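Local coordinates for protein GCN5-related N-acetyltransferase (Anabaena variabilis, PDB 2OZG) that binds coenzyme A and, as a member of the GCN5-related N-acetyltransferase family, probably transfers acetyl groups, perhaps to aminoglycoside substrates, at residues A308-E313 / G343-D348; R300-G305 / T382-G387. All blocks are in the same frame, centred on the assembly; numbering follows the deposited sequence.

Interaction 1. Residues A308-E313 / G343-D348; sequences AELHLE and GELQLD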
loop_
_atom_site.group_PDB
_atom_site.type_symbol
_atom_site.label_atom_id
_atom_site.label_comp_id
_atom_site.label_asym_id
_atom_site.label_seq_id
_atom_site.Cartn_x
_atom_site.Cartn_y
_atom_site.Cartn_z
ATOM N N ALA A 308 6.678 -33.193 -44.752
ATOM C CA ALA A 308 5.702 -32.293 -45.337
ATOM C C ALA A 308 6.336 -31.219 -46.148
ATOM O O ALA A 308 7.451 -30.799 -45.871
ATOM C CB ALA A 308 4.892 -31.643 -44.260
ATOM N N GLU A 309 5.580 -30.753 -47.133
ATOM C CA GLU A 309 5.969 -29.656 -47.968
ATOM C C GLU A 309 4.959 -28.512 -47.730
ATOM O O GLU A 309 3.768 -28.665 -47.991
ATOM C CB GLU A 309 5.913 -30.133 -49.385
ATOM C CG GLU A 309 6.646 -29.341 -50.364
ATOM C CD GLU A 309 6.598 -30.022 -51.722
ATOM O OE1 GLU A 309 5.615 -29.788 -52.454
ATOM O OE2 GLU A 309 7.548 -30.772 -52.053
ATOM N N LEU A 310 5.420 -27.389 -47.224
ATOM C CA LEU A 310 4.535 -26.266 -46.981
ATOM C C LEU A 310 4.816 -25.156 -47.981
ATOM O O LEU A 310 5.948 -24.697 -48.083
ATOM C CB LEU A 310 4.676 -25.757 -45.508
ATOM C CG LEU A 310 3.748 -24.619 -45.069
ATOM C CD1 LEU A 310 2.277 -24.949 -45.273
ATOM C CD2 LEU A 310 4.011 -24.302 -43.637
ATOM N N HIS A 311 3.794 -24.732 -48.726
ATOM C CA HIS A 311 3.959 -23.700 -49.773
ATOM C C HIS A 311 3.566 -22.333 -49.222
ATOM O O HIS A 311 2.394 -21.999 -49.095
ATOM C CB HIS A 311 3.162 -24.054 -51.043
ATOM C CG HIS A 311 3.680 -25.239 -51.793
ATOM N ND1 HIS A 311 3.703 -25.292 -53.166
ATOM C CD2 HIS A 311 4.224 -26.403 -51.365
ATOM C CE1 HIS A 311 4.199 -26.453 -53.553
ATOM N NE2 HIS A 311 4.536 -27.138 -52.475
ATOM N N LEU A 312 4.577 -21.537 -48.927
ATOM C CA LEU A 312 4.420 -20.239 -48.259
ATOM C C LEU A 312 4.409 -19.090 -49.233
ATOM O O LEU A 312 5.005 -19.172 -50.333
ATOM C CB LEU A 312 5.643 -19.982 -47.372
ATOM C CG LEU A 312 5.978 -20.941 -46.213
ATOM C CD1 LEU A 312 7.442 -20.799 -45.763
ATOM C CD2 LEU A 312 5.045 -20.619 -45.049
ATOM N N GLU A 313 3.737 -18.028 -48.823
ATOM C CA GLU A 313 3.731 -16.777 -49.550
ATOM C C GLU A 313 3.990 -15.680 -48.553
ATOM O O GLU A 313 3.167 -15.369 -47.717
ATOM C CB GLU A 313 2.430 -16.544 -50.293
ATOM C CG GLU A 313 2.565 -15.438 -51.332
ATOM C CD GLU A 313 1.407 -15.433 -52.267
ATOM O OE1 GLU A 313 0.262 -15.364 -51.780
ATOM O OE2 GLU A 313 1.641 -15.524 -53.487
ATOM N N GLY A 343 1.853 -21.014 -52.733
ATOM C CA GLY A 343 1.522 -20.041 -51.705
ATOM C C GLY A 343 0.173 -20.304 -51.056
ATOM O O GLY A 343 -0.693 -19.430 -51.009
ATOM N N GLU A 344 0.055 -21.501 -50.493
ATOM C CA GLU A 344 -1.108 -21.979 -49.790
ATOM C C GLU A 344 -1.212 -21.370 -48.413
ATOM O O GLU A 344 -2.267 -21.444 -47.809
ATOM C CB GLU A 344 -1.086 -23.516 -49.669
ATOM C CG GLU A 344 0.152 -24.096 -48.942
ATOM C CD GLU A 344 0.324 -25.657 -48.985
ATOM O OE1 GLU A 344 -0.571 -26.412 -49.448
ATOM O OE2 GLU A 344 1.413 -26.101 -48.545
ATOM N N LEU A 345 -0.121 -20.819 -47.900
ATOM C CA LEU A 345 -0.137 -20.197 -46.583
ATOM C C LEU A 345 0.529 -18.866 -46.722
ATOM O O LEU A 345 1.737 -18.801 -46.979
ATOM C CB LEU A 345 0.531 -21.076 -45.545
ATOM C CG LEU A 345 0.500 -20.583 -44.081
ATOM C CD1 LEU A 345 0.741 -21.738 -43.131
ATOM C CD2 LEU A 345 1.528 -19.508 -43.816
ATOM N N GLN A 346 -0.268 -17.807 -46.560
ATOM C CA GLN A 346 0.183 -16.436 -46.768
ATOM C C GLN A 346 0.299 -15.663 -45.498
ATOM O O GLN A 346 -0.597 -15.696 -44.662
ATOM C CB GLN A 346 -0.838 -15.706 -47.622
ATOM C CG GLN A 346 -1.269 -16.572 -48.816
ATOM C CD GLN A 346 -2.781 -16.434 -49.067
ATOM O OE1 GLN A 346 -3.568 -17.288 -48.650
ATOM N NE2 GLN A 346 -3.182 -15.318 -49.663
ATOM N N LEU A 347 1.386 -14.914 -45.382
ATOM C CA LEU A 347 1.612 -14.132 -44.209
ATOM C C LEU A 347 2.676 -13.080 -44.463
ATOM O O LEU A 347 3.443 -13.126 -45.412
ATOM C CB LEU A 347 2.043 -15.039 -43.039
ATOM C CG LEU A 347 3.038 -16.154 -43.277
ATOM C CD1 LEU A 347 4.209 -15.821 -44.099
ATOM C CD2 LEU A 347 3.507 -16.722 -41.935
ATOM N N ASP A 348 2.681 -12.109 -43.579
ATOM C CA ASP A 348 3.679 -11.090 -43.569
ATOM C C ASP A 348 4.866 -11.671 -42.831
ATOM O O ASP A 348 4.715 -12.598 -42.037
ATOM C CB ASP A 348 3.127 -9.897 -42.768
ATOM C CG ASP A 348 4.084 -8.738 -42.740
ATOM O OD1 ASP A 348 4.279 -8.148 -43.821
ATOM O OD2 ASP A 348 4.643 -8.441 -41.638
HETATM O O HOH W 1 4.503 -21.280 -52.258
HETATM O O HOH W 2 -0.969 -17.369 -53.022
#
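Strands 308-313 and 345-348 pair in parallel in the sterol-carrier-protein-like domain, L312 bridged to L345 and E313 to Q346, with the loop residues G343 and E344 leading into the second strand. Both are inner strands of a five-stranded mixed sheet, flanked by strands 324-331 and 371-373. The backbone bonds L345 N to H311 O, E313 N to L345 O and L347 N to E313 O span 2.8 to 3.0 Å. Just ahead of the second strand a side chain supplies the acceptor: E344 OE2 takes the H311 amide N at 2.8 Å, nearly straight (167°), on the anti side of the carboxylate and somewhat out of its plane. E344 CG sits between backbone N and carbonyl carbon (chi1 58°), which turns the extended chain obliquely across H311, CG 3.7 Å from H311 CB. K380 forms a salt bridge to the same oxygen. On the buried face L312 and L345 lie side by side, CD2 to CD2 3.9 Å, and L345 CD1 reaches L310 CD1. On the other face the E313 and Q346 side chains run together, and a water joins E313 OE1 to G343 O. H311 NE2 donates to E309 OE1 (2.9 Å) in the ring plane. With an amide and a lysine on OE2, E344 is probably held as a carboxylate.

Interaction 2. Residues R300-G305 / T382-G387; sequences RGYPLG and TQIFAG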
loop_
_atom_site.group_PDB
_atom_site.type_symbol
_atom_site.label_atom_id
_atom_site.label_comp_id
_atom_site.label_asym_id
_atom_site.label_seq_id
_atom_site.Cartn_x
_atom_site.Cartn_y
_atom_site.Cartn_z
ATOM N N ARG A 300 16.982 -23.989 -38.798
ATOM C CA ARG A 300 16.181 -24.468 -37.665
ATOM C C ARG A 300 16.068 -25.976 -37.640
ATOM O O ARG A 300 16.146 -26.597 -38.695
ATOM C CB ARG A 300 14.751 -23.933 -37.871
ATOM C CG ARG A 300 13.811 -23.995 -36.703
ATOM C CD ARG A 300 12.456 -23.687 -37.198
ATOM N NE ARG A 300 11.422 -23.563 -36.175
ATOM C CZ ARG A 300 10.774 -24.568 -35.618
ATOM N NH1 ARG A 300 11.104 -25.821 -35.890
ATOM N NH2 ARG A 300 9.817 -24.323 -34.752
ATOM N N GLY A 301 15.917 -26.570 -36.450
ATOM C CA GLY A 301 15.579 -27.983 -36.336
ATOM C C GLY A 301 14.073 -28.176 -36.459
ATOM O O GLY A 301 13.296 -27.276 -36.102
ATOM N N TYR A 302 13.660 -29.366 -36.914
ATOM C CA TYR A 302 12.255 -29.703 -37.064
ATOM C C TYR A 302 11.977 -30.998 -36.343
ATOM O O TYR A 302 12.881 -31.829 -36.167
ATOM C CB TYR A 302 11.899 -29.806 -38.548
ATOM C CG TYR A 302 11.991 -28.446 -39.216
ATOM C CD1 TYR A 302 10.952 -27.569 -39.142
ATOM C CD2 TYR A 302 13.188 -27.997 -39.774
ATOM C CE1 TYR A 302 11.044 -26.298 -39.683
ATOM C CE2 TYR A 302 13.302 -26.720 -40.284
ATOM C CZ TYR A 302 12.222 -25.886 -40.256
ATOM O OH TYR A 302 12.272 -24.615 -40.768
ATOM N N PRO A 303 10.717 -31.212 -35.945
ATOM C CA PRO A 303 10.455 -32.462 -35.240
ATOM C C PRO A 303 10.657 -33.671 -36.121
ATOM O O PRO A 303 10.352 -33.630 -37.305
ATOM C CB PRO A 303 8.966 -32.360 -34.854
ATOM C CG PRO A 303 8.580 -30.959 -35.043
ATOM C CD PRO A 303 9.489 -30.430 -36.124
ATOM N N LEU A 304 11.176 -34.753 -35.548
ATOM C CA LEU A 304 11.258 -36.006 -36.263
ATOM C C LEU A 304 9.847 -36.616 -36.419
ATOM O O LEU A 304 8.978 -36.463 -35.555
ATOM C CB LEU A 304 12.173 -36.989 -35.517
ATOM C CG LEU A 304 13.660 -36.637 -35.435
ATOM C CD1 LEU A 304 14.364 -37.593 -34.468
ATOM C CD2 LEU A 304 14.287 -36.708 -36.858
ATOM N N GLY A 305 9.666 -37.325 -37.510
ATOM C CA GLY A 305 8.435 -37.997 -37.841
ATOM C C GLY A 305 7.574 -37.165 -38.768
ATOM O O GLY A 305 6.533 -37.616 -39.203
ATOM N N THR A 382 1.226 -26.886 -38.713
ATOM C CA THR A 382 1.125 -27.261 -37.316
ATOM C C THR A 382 2.123 -28.356 -37.007
ATOM O O THR A 382 2.793 -28.308 -35.990
ATOM C CB THR A 382 -0.299 -27.736 -36.987
ATOM O OG1 THR A 382 -1.203 -26.689 -37.282
ATOM C CG2 THR A 382 -0.453 -28.114 -35.555
ATOM N N GLN A 383 2.229 -29.327 -37.907
ATOM C CA GLN A 383 3.141 -30.439 -37.722
ATOM C C GLN A 383 4.602 -29.956 -37.743
ATOM O O GLN A 383 5.420 -30.352 -36.892
ATOM C CB GLN A 383 2.929 -31.467 -38.850
ATOM C CG GLN A 383 1.551 -32.167 -38.797
ATOM C CD GLN A 383 1.257 -32.980 -40.032
ATOM O OE1 GLN A 383 1.854 -32.744 -41.086
ATOM N NE2 GLN A 383 0.305 -33.909 -39.933
ATOM N N ILE A 384 4.914 -29.094 -38.713
ATOM C CA ILE A 384 6.288 -28.551 -38.890
ATOM C C ILE A 384 6.791 -27.720 -37.719
ATOM O O ILE A 384 7.949 -27.886 -37.261
ATOM C CB ILE A 384 6.370 -27.707 -40.197
ATOM C CG1 ILE A 384 6.194 -28.608 -41.417
ATOM C CG2 ILE A 384 7.696 -26.959 -40.362
ATOM C CD1 ILE A 384 5.984 -27.876 -42.732
ATOM N N PHE A 385 5.950 -26.798 -37.254
ATOM C CA PHE A 385 6.420 -25.801 -36.269
ATOM C C PHE A 385 6.096 -26.087 -34.821
ATOM O O PHE A 385 6.413 -25.277 -33.974
ATOM C CB PHE A 385 5.927 -24.390 -36.649
ATOM C CG PHE A 385 6.511 -23.895 -37.957
ATOM C CD1 PHE A 385 7.836 -23.432 -38.004
ATOM C CD2 PHE A 385 5.744 -23.867 -39.111
ATOM C CE1 PHE A 385 8.402 -23.027 -39.213
ATOM C CE2 PHE A 385 6.307 -23.459 -40.354
ATOM C CZ PHE A 385 7.625 -23.038 -40.383
ATOM N N ALA A 386 5.528 -27.251 -34.545
ATOM C CA ALA A 386 5.127 -27.642 -33.175
ATOM C C ALA A 386 6.364 -27.727 -32.317
ATOM O O ALA A 386 7.421 -28.125 -32.797
ATOM C CB ALA A 386 4.428 -28.991 -33.204
ATOM N N GLY A 387 6.236 -27.351 -31.053
ATOM C CA GLY A 387 7.373 -27.365 -30.180
ATOM C C GLY A 387 7.060 -26.769 -28.824
ATOM O O GLY A 387 5.997 -26.210 -28.605
HETATM O O HOH W 3 8.969 -27.276 -34.871
#
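Y302 and P303, in the loop after helix 293-299, pack against the C-terminal end of helix 375-385, and no direct hydrogen bond crosses between the two segments. The tight part centres on I384. Its CG2, anti to the backbone N, lies 3.5 Å from CE1 of the Y302 ring and also sits over the centre of one face of the F385 ring. The I384 carbonyl oxygen meets the edge of the tyrosine ring in plane, while P303 CD approaches that same oxygen at 3.2 Å. Beside this, the R300 guanidinium stands almost perpendicular to the F385 ring (87°), with F385 CD1 over one guanidinium face, off toward its rim, 3.9 Å from NH2. The looser side is bridged by water: one molecule accepts from R300 NH1 (2.8 Å) and donates to I384 O and A386 O (2.7 Å each). At the subunit boundary, Q383 NE2 donates to L304 O of the second subunit, which returns the bond. R300 NH2 donates to Y356 O, R300 also makes a cation-pi contact with Y356, and Y302 OH is hydrogen-bonded to L297 O. I384 and F385 pack on L310 of strand 308-315 and L328 of strand 324-331, and Y302 on V330, so loop and helix end share the same sheet face.

Both contacts belong to the sterol-carrier-protein-like domain, away from the coenzyme A site. Interaction 1 builds the sheet itself, relying on regular backbone bonds with leucines on one face and polar groups on the other; interaction 2 fastens an irregular loop to a helix end through ring packing and water. Each combines buried apolar residues with a more exposed polar margin, but only 300-305/382-387 also reaches a second subunit. They meet at L310, whose CB lies 3.7 Å from I384 CD1 and whose CD2 touches F385, so the end of helix 375-385 packs on the sheet at L310. Through K380 the same helix reaches both contacts.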